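PDB 3U3W: transcriptional activator PlcR protein from Bacillus thuringiensis, which activates transcription of virulence genes as a DNA-binding quorum-sensing regulator that responds to the signal peptide PapR. Local coordinates for residues F114-Y119 against K139-Q144; Q77-V82 against G148-Q153; I72-Q77 against L102-Y107. All coordinates share one frame; numbering follows the deposited sequence.

How the contacts relate
All three contacts lie in the helical, TPR-like part of PlcR, near the end that the chain enters from its helix-turn-helix domain. Contact 3 comes first, joining the start of helix 72-87 to the loop between helices 91-102 and 109-125; contact 1 follows in series, pairing helices 109-125 and 131-143. Contact 2 returns from the loop before helix 153-167 to helix 72-87, so contact 1 is nested inside its loop. Contacts 2 and 3 share Q77, with centres about 11 Å apart; the centres of contacts 1 and 2 are about 13 Å apart, those of contacts 1 and 3 about 15 Å. F114, L115 and Q118 of helix 109-125 pack on helix 72-87, so apolar packing lies beside the polar links.

Contact 1: residues F114-Y119 against K139-Q144; sequences FLQWQY and KKLLNQ
L141 reaches out from helix 131-143 and sets its two methyl groups on neighbouring residues of helix 109-125. CD1 comes up against the backbone of W117, lying 3.5 Å from W117 N and 3.9 Å from W117 CB, while CD2 turns to Q116 and stands 3.7 Å from Q116 OE1. The fork of a leucine suits this place, because one branch reaches the backbone of W117 and the other reaches Q116. The CA atoms of W117 and L141 are 7.6 Å apart, which brings the backbones near enough for a leucine methyl to touch W117 N.

W117 offers this neighbour its CB rather than its indole. With CG anti to the backbone N (chi1 156°), the ring system is carried away from L141, toward I157 of helix 153-167 and the backbone of the bound peptide. The two helices are consecutive in the helical, TPR-like domain, and the same tryptophan thus belongs both to their packing and to the peptide-binding surface. One indole face is met by Q118 NE2, 3.4 Å above the plane and toward the rim.

Q116 runs obliquely across L141, extended beyond CG, and its amide ends at the margin of the apolar patch. Glutamine is long enough to carry its carbonyl oxygen to a water there. This water donates to Q116 OE1 at 2.8 Å and also to Q144 OE1 at 2.7 Å, bridging Q116 on helix 109-125 to Q144 just past helix 131-143.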
loop_
_atom_site.group_PDB
_atom_site.type_symbol
_atom_site.label_atom_id
_atom_site.label_comp_id
_atom_site.label_asym_id
_atom_site.label_seq_id
_atom_site.Cartn_x
_atom_site.Cartn_y
_atom_site.Cartn_z
ATOM N N PHE A 114 -19.866 4.808 -1.505
ATOM C CA PHE A 114 -19.076 3.793 -2.176
ATOM C C PHE A 114 -19.978 2.765 -2.895
ATOM O O PHE A 114 -19.745 2.422 -4.051
ATOM C CB PHE A 114 -18.154 3.083 -1.175
ATOM C CG PHE A 114 -17.507 1.859 -1.738
ATOM C CD1 PHE A 114 -16.314 1.955 -2.432
ATOM C CD2 PHE A 114 -18.127 0.629 -1.641
ATOM C CE1 PHE A 114 -15.727 0.831 -2.980
ATOM C CE2 PHE A 114 -17.553 -0.505 -2.189
ATOM C CZ PHE A 114 -16.352 -0.408 -2.864
ATOM N N LEU A 115 -21.010 2.277 -2.208
ATOM C CA LEU A 115 -21.960 1.334 -2.813
ATOM C C LEU A 115 -22.648 1.902 -4.067
ATOM O O LEU A 115 -22.717 1.249 -5.106
ATOM C CB LEU A 115 -23.022 0.924 -1.793
ATOM C CG LEU A 115 -22.582 0.264 -0.483
ATOM C CD1 LEU A 115 -23.768 0.224 0.471
ATOM C CD2 LEU A 115 -21.970 -1.133 -0.707
ATOM N N GLN A 116 -23.157 3.121 -3.942
ATOM C CA GLN A 116 -23.849 3.804 -5.029
ATOM C C GLN A 116 -22.946 4.049 -6.237
ATOM O O GLN A 116 -23.330 3.738 -7.366
ATOM C CB GLN A 116 -24.464 5.122 -4.532
ATOM C CG GLN A 116 -25.559 4.913 -3.485
ATOM C CD GLN A 116 -26.414 6.147 -3.250
ATOM O OE1 GLN A 116 -25.949 7.144 -2.691
ATOM N NE2 GLN A 116 -27.673 6.085 -3.678
ATOM N N TRP A 117 -21.755 4.602 -5.990
ATOM C CA TRP A 117 -20.726 4.733 -7.022
ATOM C C TRP A 117 -20.560 3.405 -7.761
ATOM O O TRP A 117 -20.732 3.348 -8.978
ATOM C CB TRP A 117 -19.399 5.247 -6.409
ATOM C CG TRP A 117 -18.139 4.921 -7.167
ATOM C CD1 TRP A 117 -17.964 4.911 -8.526
ATOM C CD2 TRP A 117 -16.875 4.532 -6.603
ATOM N NE1 TRP A 117 -16.666 4.547 -8.837
ATOM C CE2 TRP A 117 -15.986 4.305 -7.674
ATOM C CE3 TRP A 117 -16.413 4.360 -5.296
ATOM C CZ2 TRP A 117 -14.671 3.904 -7.475
ATOM C CZ3 TRP A 117 -15.095 3.972 -5.105
ATOM C CH2 TRP A 117 -14.248 3.743 -6.186
ATOM N N GLN A 118 -20.273 2.330 -7.030
ATOM C CA GLN A 118 -20.029 1.040 -7.671
ATOM C C GLN A 118 -21.270 0.496 -8.396
ATOM O O GLN A 118 -21.164 -0.156 -9.439
ATOM C CB GLN A 118 -19.519 0.006 -6.655
ATOM C CG GLN A 118 -18.161 0.333 -6.075
ATOM C CD GLN A 118 -17.016 0.098 -7.067
ATOM O OE1 GLN A 118 -17.151 -0.648 -8.040
ATOM N NE2 GLN A 118 -15.881 0.734 -6.811
ATOM N N TYR A 119 -22.444 0.759 -7.829
ATOM C CA TYR A 119 -23.688 0.247 -8.385
ATOM C C TYR A 119 -24.010 0.901 -9.734
ATOM O O TYR A 119 -24.343 0.216 -10.699
ATOM C CB TYR A 119 -24.818 0.409 -7.359
ATOM C CG TYR A 119 -26.241 0.439 -7.897
ATOM C CD1 TYR A 119 -26.902 -0.723 -8.287
ATOM C CD2 TYR A 119 -26.939 1.633 -7.951
ATOM C CE1 TYR A 119 -28.216 -0.678 -8.760
ATOM C CE2 TYR A 119 -28.232 1.689 -8.411
ATOM C CZ TYR A 119 -28.868 0.540 -8.820
ATOM O OH TYR A 119 -30.171 0.653 -9.279
ATOM N N LYS A 139 -22.209 12.689 -10.563
ATOM C CA LYS A 139 -22.014 14.086 -10.197
ATOM C C LYS A 139 -22.752 14.452 -8.911
ATOM O O LYS A 139 -22.314 15.319 -8.160
ATOM C CB LYS A 139 -22.409 15.022 -11.351
ATOM C CG LYS A 139 -21.342 15.101 -12.438
ATOM C CD LYS A 139 -21.746 15.982 -13.608
ATOM C CE LYS A 139 -20.507 16.355 -14.420
ATOM N NZ LYS A 139 -20.806 16.984 -15.729
ATOM N N LYS A 140 -23.860 13.774 -8.649
ATOM C CA LYS A 140 -24.665 14.059 -7.469
ATOM C C LYS A 140 -23.986 13.546 -6.205
ATOM O O LYS A 140 -24.055 14.181 -5.160
ATOM C CB LYS A 140 -26.086 13.496 -7.627
ATOM C CG LYS A 140 -27.042 14.452 -8.360
ATOM C CD LYS A 140 -28.350 13.771 -8.809
ATOM C CE LYS A 140 -28.980 12.928 -7.698
ATOM N NZ LYS A 140 -30.253 12.267 -8.141
ATOM N N LEU A 141 -23.326 12.397 -6.307
ATOM C CA LEU A 141 -22.472 11.911 -5.226
ATOM C C LEU A 141 -21.377 12.933 -4.920
ATOM O O LEU A 141 -21.069 13.186 -3.763
ATOM C CB LEU A 141 -21.845 10.563 -5.586
ATOM C CG LEU A 141 -22.791 9.426 -5.964
ATOM C CD1 LEU A 141 -22.024 8.111 -6.235
ATOM C CD2 LEU A 141 -23.849 9.234 -4.892
ATOM N N LEU A 142 -20.790 13.529 -5.952
ATOM C CA LEU A 142 -19.779 14.571 -5.733
ATOM C C LEU A 142 -20.375 15.752 -5.013
ATOM O O LEU A 142 -19.774 16.292 -4.094
ATOM C CB LEU A 142 -19.185 15.076 -7.045
ATOM C CG LEU A 142 -18.451 14.049 -7.898
ATOM C CD1 LEU A 142 -17.738 14.762 -9.018
ATOM C CD2 LEU A 142 -17.471 13.225 -7.054
ATOM N N ASN A 143 -21.560 16.168 -5.461
ATOM C CA ASN A 143 -22.215 17.345 -4.897
ATOM C C ASN A 143 -22.591 17.127 -3.436
ATOM O O ASN A 143 -22.948 18.081 -2.744
ATOM C CB ASN A 143 -23.436 17.764 -5.723
ATOM C CG ASN A 143 -23.091 18.065 -7.184
ATOM O OD1 ASN A 143 -22.014 18.583 -7.497
ATOM N ND2 ASN A 143 -24.014 17.730 -8.086
ATOM N N GLN A 144 -22.496 15.878 -2.970
ATOM C CA GLN A 144 -22.598 15.577 -1.539
ATOM C C GLN A 144 -21.486 16.260 -0.750
ATOM O O GLN A 144 -21.648 16.530 0.437
ATOM C CB GLN A 144 -22.532 14.071 -1.261
ATOM C CG GLN A 144 -23.746 13.279 -1.696
ATOM C CD GLN A 144 -23.716 11.848 -1.193
ATOM O OE1 GLN A 144 -23.420 10.921 -1.946
ATOM N NE2 GLN A 144 -24.019 11.659 0.089
HETATM O O HOH W 1 -24.206 8.480 -0.997
#

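Contact 2: residues Q77-V82 against G148-Q153; sequences QFKDQV and GIDVYQ
K79 and D150 meet in a salt bridge between helix 72-87 and the loop that leads into helix 153-167. K79 NZ donates to D150 OD2 over 2.8 Å, and OD2 receives it on its anti lone pair, the one directed away from the other carboxylate oxygen. The backbones are well separated here, with 11.5 Å between the CA atoms of the two residues, so a long side chain is needed on one side. Lysine supplies it: CG lies anti to the backbone N (chi1 -167°) and the chain stays extended to its ammonium group.

That ammonium has a second acceptor in a water 3.0 Å from K79 NZ. The water in turn donates to Q153 OE1 at 2.9 Å, giving the lysine an indirect link to a second residue of the loop. The other end of the Q153 amide is also engaged, since NE2 donates to Q113 OE1 and to the carbonyl oxygen of E110 on helix 109-125.

D150 divides its oxygens between two tasks. While OD2 receives the lysine, OD1 accepts the backbone N-H of Y152 over 3.0 Å, a capping bond with an angle of 155° at the hydrogen; the N-H meets OD1 on its anti side, 32° out of the carboxylate plane. The short side chain of aspartate suits this turn, a type I beta turn from D150 to Q153 leading into helix 153-167. The backbone N-H groups of I149 and D150 are taken by the carboxylate of E110. I149 and V151 of the loop pack on Q50 and I58 of the second subunit.

With one oxygen holding the turn and the other the lysine, the carboxylate is fixed in its rotation, and its two donors probably stabilise its negative charge.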
loop_
_atom_site.group_PDB
_atom_site.type_symbol
_atom_site.label_atom_id
_atom_site.label_comp_id
_atom_site.label_asym_id
_atom_site.label_seq_id
_atom_site.Cartn_x
_atom_site.Cartn_y
_atom_site.Cartn_z
ATOM N N GLN A 77 -13.887 -5.588 4.332
ATOM C CA GLN A 77 -13.760 -6.779 3.490
ATOM C C GLN A 77 -14.708 -6.702 2.285
ATOM O O GLN A 77 -14.401 -7.185 1.193
ATOM C CB GLN A 77 -14.056 -8.040 4.299
ATOM C CG GLN A 77 -13.332 -8.091 5.634
ATOM C CD GLN A 77 -13.788 -9.246 6.523
ATOM O OE1 GLN A 77 -13.742 -9.151 7.756
ATOM N NE2 GLN A 77 -14.228 -10.341 5.899
ATOM N N PHE A 78 -15.868 -6.095 2.502
ATOM C CA PHE A 78 -16.842 -5.926 1.441
ATOM C C PHE A 78 -16.226 -5.032 0.364
ATOM O O PHE A 78 -16.166 -5.394 -0.805
ATOM C CB PHE A 78 -18.107 -5.296 2.005
ATOM C CG PHE A 78 -19.264 -5.297 1.050
ATOM C CD1 PHE A 78 -20.047 -6.431 0.893
ATOM C CD2 PHE A 78 -19.581 -4.158 0.322
ATOM C CE1 PHE A 78 -21.124 -6.430 0.020
ATOM C CE2 PHE A 78 -20.653 -4.152 -0.555
ATOM C CZ PHE A 78 -21.429 -5.290 -0.702
ATOM N N LYS A 79 -15.749 -3.868 0.791
ATOM C CA LYS A 79 -15.067 -2.916 -0.077
ATOM C C LYS A 79 -13.912 -3.540 -0.895
ATOM O O LYS A 79 -13.798 -3.315 -2.105
ATOM C CB LYS A 79 -14.573 -1.742 0.768
ATOM C CG LYS A 79 -14.134 -0.567 -0.034
ATOM C CD LYS A 79 -13.743 0.596 0.848
ATOM C CE LYS A 79 -13.122 1.706 0.006
ATOM N NZ LYS A 79 -12.447 2.748 0.833
ATOM N N ASP A 80 -13.067 -4.332 -0.241
ATOM C CA ASP A 80 -11.969 -5.007 -0.930
ATOM C C ASP A 80 -12.454 -6.044 -1.931
ATOM O O ASP A 80 -11.786 -6.301 -2.930
ATOM C CB ASP A 80 -11.026 -5.687 0.077
ATOM C CG ASP A 80 -10.235 -4.689 0.909
ATOM O OD1 ASP A 80 -10.134 -3.499 0.503
ATOM O OD2 ASP A 80 -9.709 -5.107 1.972
ATOM N N GLN A 81 -13.602 -6.656 -1.645
ATOM C CA GLN A 81 -14.186 -7.656 -2.534
ATOM C C GLN A 81 -14.659 -6.980 -3.819
ATOM O O GLN A 81 -14.288 -7.375 -4.938
ATOM C CB GLN A 81 -15.353 -8.370 -1.846
ATOM C CG GLN A 81 -15.058 -9.807 -1.474
ATOM C CD GLN A 81 -15.820 -10.291 -0.237
ATOM O OE1 GLN A 81 -16.695 -9.598 0.295
ATOM N NE2 GLN A 81 -15.478 -11.490 0.229
ATOM N N VAL A 82 -15.460 -5.940 -3.637
ATOM C CA VAL A 82 -15.998 -5.177 -4.741
ATOM C C VAL A 82 -14.834 -4.689 -5.617
ATOM O O VAL A 82 -14.849 -4.852 -6.847
ATOM C CB VAL A 82 -16.858 -4.005 -4.212
ATOM C CG1 VAL A 82 -17.204 -3.024 -5.329
ATOM C CG2 VAL A 82 -18.113 -4.537 -3.542
ATOM N N GLY A 148 -15.256 12.047 4.967
ATOM C CA GLY A 148 -14.884 10.642 5.044
ATOM C C GLY A 148 -13.441 10.269 5.385
ATOM O O GLY A 148 -12.521 11.086 5.353
ATOM N N ILE A 149 -13.255 8.996 5.702
ATOM C CA ILE A 149 -11.949 8.440 6.021
ATOM C C ILE A 149 -11.074 8.329 4.776
ATOM O O ILE A 149 -9.924 8.790 4.772
ATOM C CB ILE A 149 -12.092 7.035 6.662
ATOM C CG1 ILE A 149 -12.941 7.102 7.938
ATOM C CG2 ILE A 149 -10.717 6.424 6.950
ATOM C CD1 ILE A 149 -12.294 7.882 9.052
ATOM N N ASP A 150 -11.615 7.704 3.728
ATOM C CA ASP A 150 -10.901 7.529 2.463
ATOM C C ASP A 150 -10.907 8.848 1.704
ATOM O O ASP A 150 -11.919 9.223 1.119
ATOM C CB ASP A 150 -11.552 6.411 1.637
ATOM C CG ASP A 150 -10.770 6.061 0.364
ATOM O OD1 ASP A 150 -9.921 6.860 -0.097
ATOM O OD2 ASP A 150 -11.037 4.979 -0.198
ATOM N N VAL A 151 -9.780 9.561 1.728
ATOM C CA VAL A 151 -9.718 10.891 1.122
ATOM C C VAL A 151 -9.764 10.871 -0.413
ATOM O O VAL A 151 -9.921 11.909 -1.024
ATOM C CB VAL A 151 -8.486 11.733 1.616
ATOM C CG1 VAL A 151 -8.431 11.772 3.125
ATOM C CG2 VAL A 151 -7.168 11.209 1.043
ATOM N N TYR A 152 -9.639 9.693 -1.025
ATOM C CA TYR A 152 -9.544 9.594 -2.487
ATOM C C TYR A 152 -10.850 9.242 -3.194
ATOM O O TYR A 152 -10.882 9.198 -4.425
ATOM C CB TYR A 152 -8.483 8.564 -2.889
ATOM C CG TYR A 152 -7.113 8.910 -2.379
ATOM C CD1 TYR A 152 -6.291 9.787 -3.074
ATOM C CD2 TYR A 152 -6.641 8.366 -1.190
ATOM C CE1 TYR A 152 -5.033 10.115 -2.596
ATOM C CE2 TYR A 152 -5.394 8.685 -0.709
ATOM C CZ TYR A 152 -4.591 9.562 -1.414
ATOM O OH TYR A 152 -3.338 9.877 -0.923
ATOM N N GLN A 153 -11.909 8.981 -2.424
ATOM C CA GLN A 153 -13.172 8.485 -2.979
ATOM C C GLN A 153 -13.811 9.393 -4.054
ATOM O O GLN A 153 -14.216 8.906 -5.100
ATOM C CB GLN A 153 -14.166 8.188 -1.861
ATOM C CG GLN A 153 -15.408 7.476 -2.332
ATOM C CD GLN A 153 -16.020 6.602 -1.250
ATOM O OE1 GLN A 153 -15.559 5.479 -1.003
ATOM N NE2 GLN A 153 -17.059 7.112 -0.596
HETATM O O HOH W 2 -14.914 4.239 1.489
#

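Contact 3: residues I72-Q77 against L102-Y107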
loop_
_atom_site.group_PDB
_atom_site.type_symbol
_atom_site.label_atom_id
_atom_site.label_comp_id
_atom_site.label_asym_id
_atom_site.label_seq_id
_atom_site.Cartn_x
_atom_site.Cartn_y
_atom_site.Cartn_z
ATOM N N ILE A 72 -17.481 -2.283 11.037
ATOM C CA ILE A 72 -16.372 -1.761 10.247
ATOM C C ILE A 72 -15.479 -2.828 9.601
ATOM O O ILE A 72 -14.982 -2.636 8.497
ATOM C CB ILE A 72 -15.499 -0.785 11.084
ATOM C CG1 ILE A 72 -16.308 0.461 11.493
ATOM C CG2 ILE A 72 -14.237 -0.398 10.323
ATOM C CD1 ILE A 72 -16.784 1.350 10.318
ATOM N N GLU A 73 -15.258 -3.945 10.279
ATOM C CA GLU A 73 -14.408 -4.987 9.713
ATOM C C GLU A 73 -15.090 -5.618 8.509
ATOM O O GLU A 73 -14.470 -5.813 7.471
ATOM C CB GLU A 73 -14.058 -6.055 10.755
ATOM C CG GLU A 73 -13.322 -7.276 10.194
ATOM C CD GLU A 73 -11.962 -6.933 9.593
ATOM O OE1 GLU A 73 -11.422 -5.847 9.905
ATOM O OE2 GLU A 73 -11.434 -7.751 8.805
ATOM N N ARG A 74 -16.370 -5.923 8.649
ATOM C CA ARG A 74 -17.117 -6.516 7.557
ATOM C C ARG A 74 -17.192 -5.533 6.367
ATOM O O ARG A 74 -17.001 -5.916 5.211
ATOM C CB ARG A 74 -18.514 -6.944 8.033
ATOM C CG ARG A 74 -19.390 -7.534 6.932
ATOM C CD ARG A 74 -20.843 -7.706 7.375
ATOM N NE ARG A 74 -21.581 -6.443 7.453
ATOM C CZ ARG A 74 -22.188 -5.860 6.420
ATOM N NH1 ARG A 74 -22.133 -6.418 5.213
ATOM N NH2 ARG A 74 -22.847 -4.716 6.594
ATOM N N LYS A 75 -17.446 -4.261 6.657
ATOM C CA LYS A 75 -17.526 -3.275 5.584
ATOM C C LYS A 75 -16.220 -3.192 4.787
ATOM O O LYS A 75 -16.232 -3.077 3.562
ATOM C CB LYS A 75 -17.968 -1.911 6.123
ATOM C CG LYS A 75 -19.427 -1.908 6.600
ATOM C CD LYS A 75 -19.874 -0.551 7.094
ATOM C CE LYS A 75 -21.262 -0.620 7.717
ATOM N NZ LYS A 75 -21.565 0.616 8.498
ATOM N N LYS A 76 -15.095 -3.296 5.475
ATOM C CA LYS A 76 -13.807 -3.191 4.817
ATOM C C LYS A 76 -13.514 -4.387 3.900
ATOM O O LYS A 76 -12.971 -4.217 2.806
ATOM C CB LYS A 76 -12.697 -2.964 5.845
ATOM C CG LYS A 76 -12.905 -1.694 6.657
ATOM C CD LYS A 76 -11.586 -0.997 6.977
ATOM C CE LYS A 76 -10.671 -1.884 7.809
ATOM N NZ LYS A 76 -9.364 -1.221 8.069
ATOM N N GLN A 77 -13.887 -5.588 4.332
ATOM C CA GLN A 77 -13.760 -6.779 3.490
ATOM C C GLN A 77 -14.708 -6.702 2.285
ATOM O O GLN A 77 -14.401 -7.185 1.193
ATOM C CB GLN A 77 -14.056 -8.040 4.299
ATOM C CG GLN A 77 -13.332 -8.091 5.634
ATOM C CD GLN A 77 -13.788 -9.246 6.523
ATOM O OE1 GLN A 77 -13.742 -9.151 7.756
ATOM N NE2 GLN A 77 -14.228 -10.341 5.899
ATOM N N LEU A 102 -27.114 -2.575 -0.461
ATOM C CA LEU A 102 -27.772 -1.272 -0.534
ATOM C C LEU A 102 -29.170 -1.296 0.064
ATOM O O LEU A 102 -29.640 -0.285 0.599
ATOM C CB LEU A 102 -27.831 -0.776 -1.986
ATOM C CG LEU A 102 -26.637 0.059 -2.444
ATOM C CD1 LEU A 102 -26.586 0.190 -3.973
ATOM C CD2 LEU A 102 -26.713 1.431 -1.775
ATOM N N LYS A 103 -29.838 -2.443 -0.031
ATOM C CA LYS A 103 -31.229 -2.516 0.402
ATOM C C LYS A 103 -31.384 -2.768 1.909
ATOM O O LYS A 103 -32.498 -2.761 2.434
ATOM C CB LYS A 103 -32.038 -3.500 -0.461
ATOM C CG LYS A 103 -31.575 -4.933 -0.415
ATOM C CD LYS A 103 -32.298 -5.767 -1.472
ATOM C CE LYS A 103 -33.763 -5.334 -1.623
ATOM N NZ LYS A 103 -34.737 -6.471 -1.512
ATOM N N LYS A 104 -30.261 -2.966 2.599
ATOM C CA LYS A 104 -30.247 -2.942 4.062
ATOM C C LYS A 104 -30.492 -1.528 4.593
ATOM O O LYS A 104 -30.806 -1.348 5.767
ATOM C CB LYS A 104 -28.928 -3.475 4.622
ATOM C CG LYS A 104 -28.627 -4.926 4.277
ATOM C CD LYS A 104 -27.312 -5.366 4.931
ATOM C CE LYS A 104 -26.820 -6.707 4.380
ATOM N NZ LYS A 104 -25.445 -7.062 4.865
ATOM N N GLU A 105 -30.339 -0.527 3.729
ATOM C CA GLU A 105 -30.663 0.850 4.084
ATOM C C GLU A 105 -29.963 1.371 5.347
ATOM O O GLU A 105 -30.496 2.246 6.029
ATOM C CB GLU A 105 -32.177 0.991 4.252
ATOM C CG GLU A 105 -32.974 0.557 3.038
ATOM C CD GLU A 105 -32.753 1.475 1.856
ATOM O OE1 GLU A 105 -32.398 2.653 2.088
ATOM O OE2 GLU A 105 -32.928 1.017 0.703
ATOM N N GLU A 106 -28.780 0.846 5.656
ATOM C CA GLU A 106 -28.020 1.309 6.817
ATOM C C GLU A 106 -27.465 2.718 6.606
ATOM O O GLU A 106 -27.110 3.095 5.491
ATOM C CB GLU A 106 -26.881 0.336 7.152
ATOM C CG GLU A 106 -27.347 -1.107 7.396
ATOM C CD GLU A 106 -26.231 -2.034 7.879
ATOM O OE1 GLU A 106 -25.108 -1.540 8.137
ATOM O OE2 GLU A 106 -26.487 -3.255 8.004
ATOM N N TYR A 107 -27.400 3.495 7.683
ATOM C CA TYR A 107 -26.858 4.848 7.616
ATOM C C TYR A 107 -25.346 4.868 7.844
ATOM O O TYR A 107 -24.859 4.523 8.925
ATOM C CB TYR A 107 -27.548 5.779 8.617
ATOM C CG TYR A 107 -27.097 7.224 8.500
ATOM C CD1 TYR A 107 -27.442 7.987 7.389
ATOM C CD2 TYR A 107 -26.332 7.829 9.496
ATOM C CE1 TYR A 107 -27.041 9.309 7.266
ATOM C CE2 TYR A 107 -25.929 9.160 9.381
ATOM C CZ TYR A 107 -26.288 9.890 8.260
ATOM O OH TYR A 107 -25.900 11.204 8.118
#
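R74 and K104 approach from opposite directions, and their charged ends come within 3.4 Å between R74 NH1 and K104 NZ, two donors that cannot bond to each other. E101 forms salt bridges with both, through OE2 to R74 NH2 and OE1 to K104 NZ, which probably offsets their like charges.

The shape of R74 serves two acidic partners. Its first part is extended, with CG anti to the backbone N, and then the chain bends at chi3 (74°), which turns the guanidinium so that NE meets D71 in a salt bridge while NH2 faces E101. An arginine fits because its nitrogens can be divided in this way. E106 also comes near, but R74 NH2 and E106 OE2 are 4.2 Å apart, too far for a salt bridge, and the guanidinium and carboxylate planes are 70° apart.

K75 is built differently. Its CG lies beside the backbone N (chi1 -69°) and the rest is straight, passing E106 with K75 CE 4.0 Å from E106 OE1. Its ammonium group is hydrogen-bonded to the carbonyl oxygen of S70 and to H108 ND1, leaving the glutamate a more distant electrostatic neighbour.

The 102-107 segment turns at the end of helix 91-102, with E105 at positive phi, and leads into helix 109-125. On that helix F111 touches K75, while L102 packs on L115, Q116 and Y119, so the charged cluster lies where the start of helix 72-87 meets the link between the next two helices.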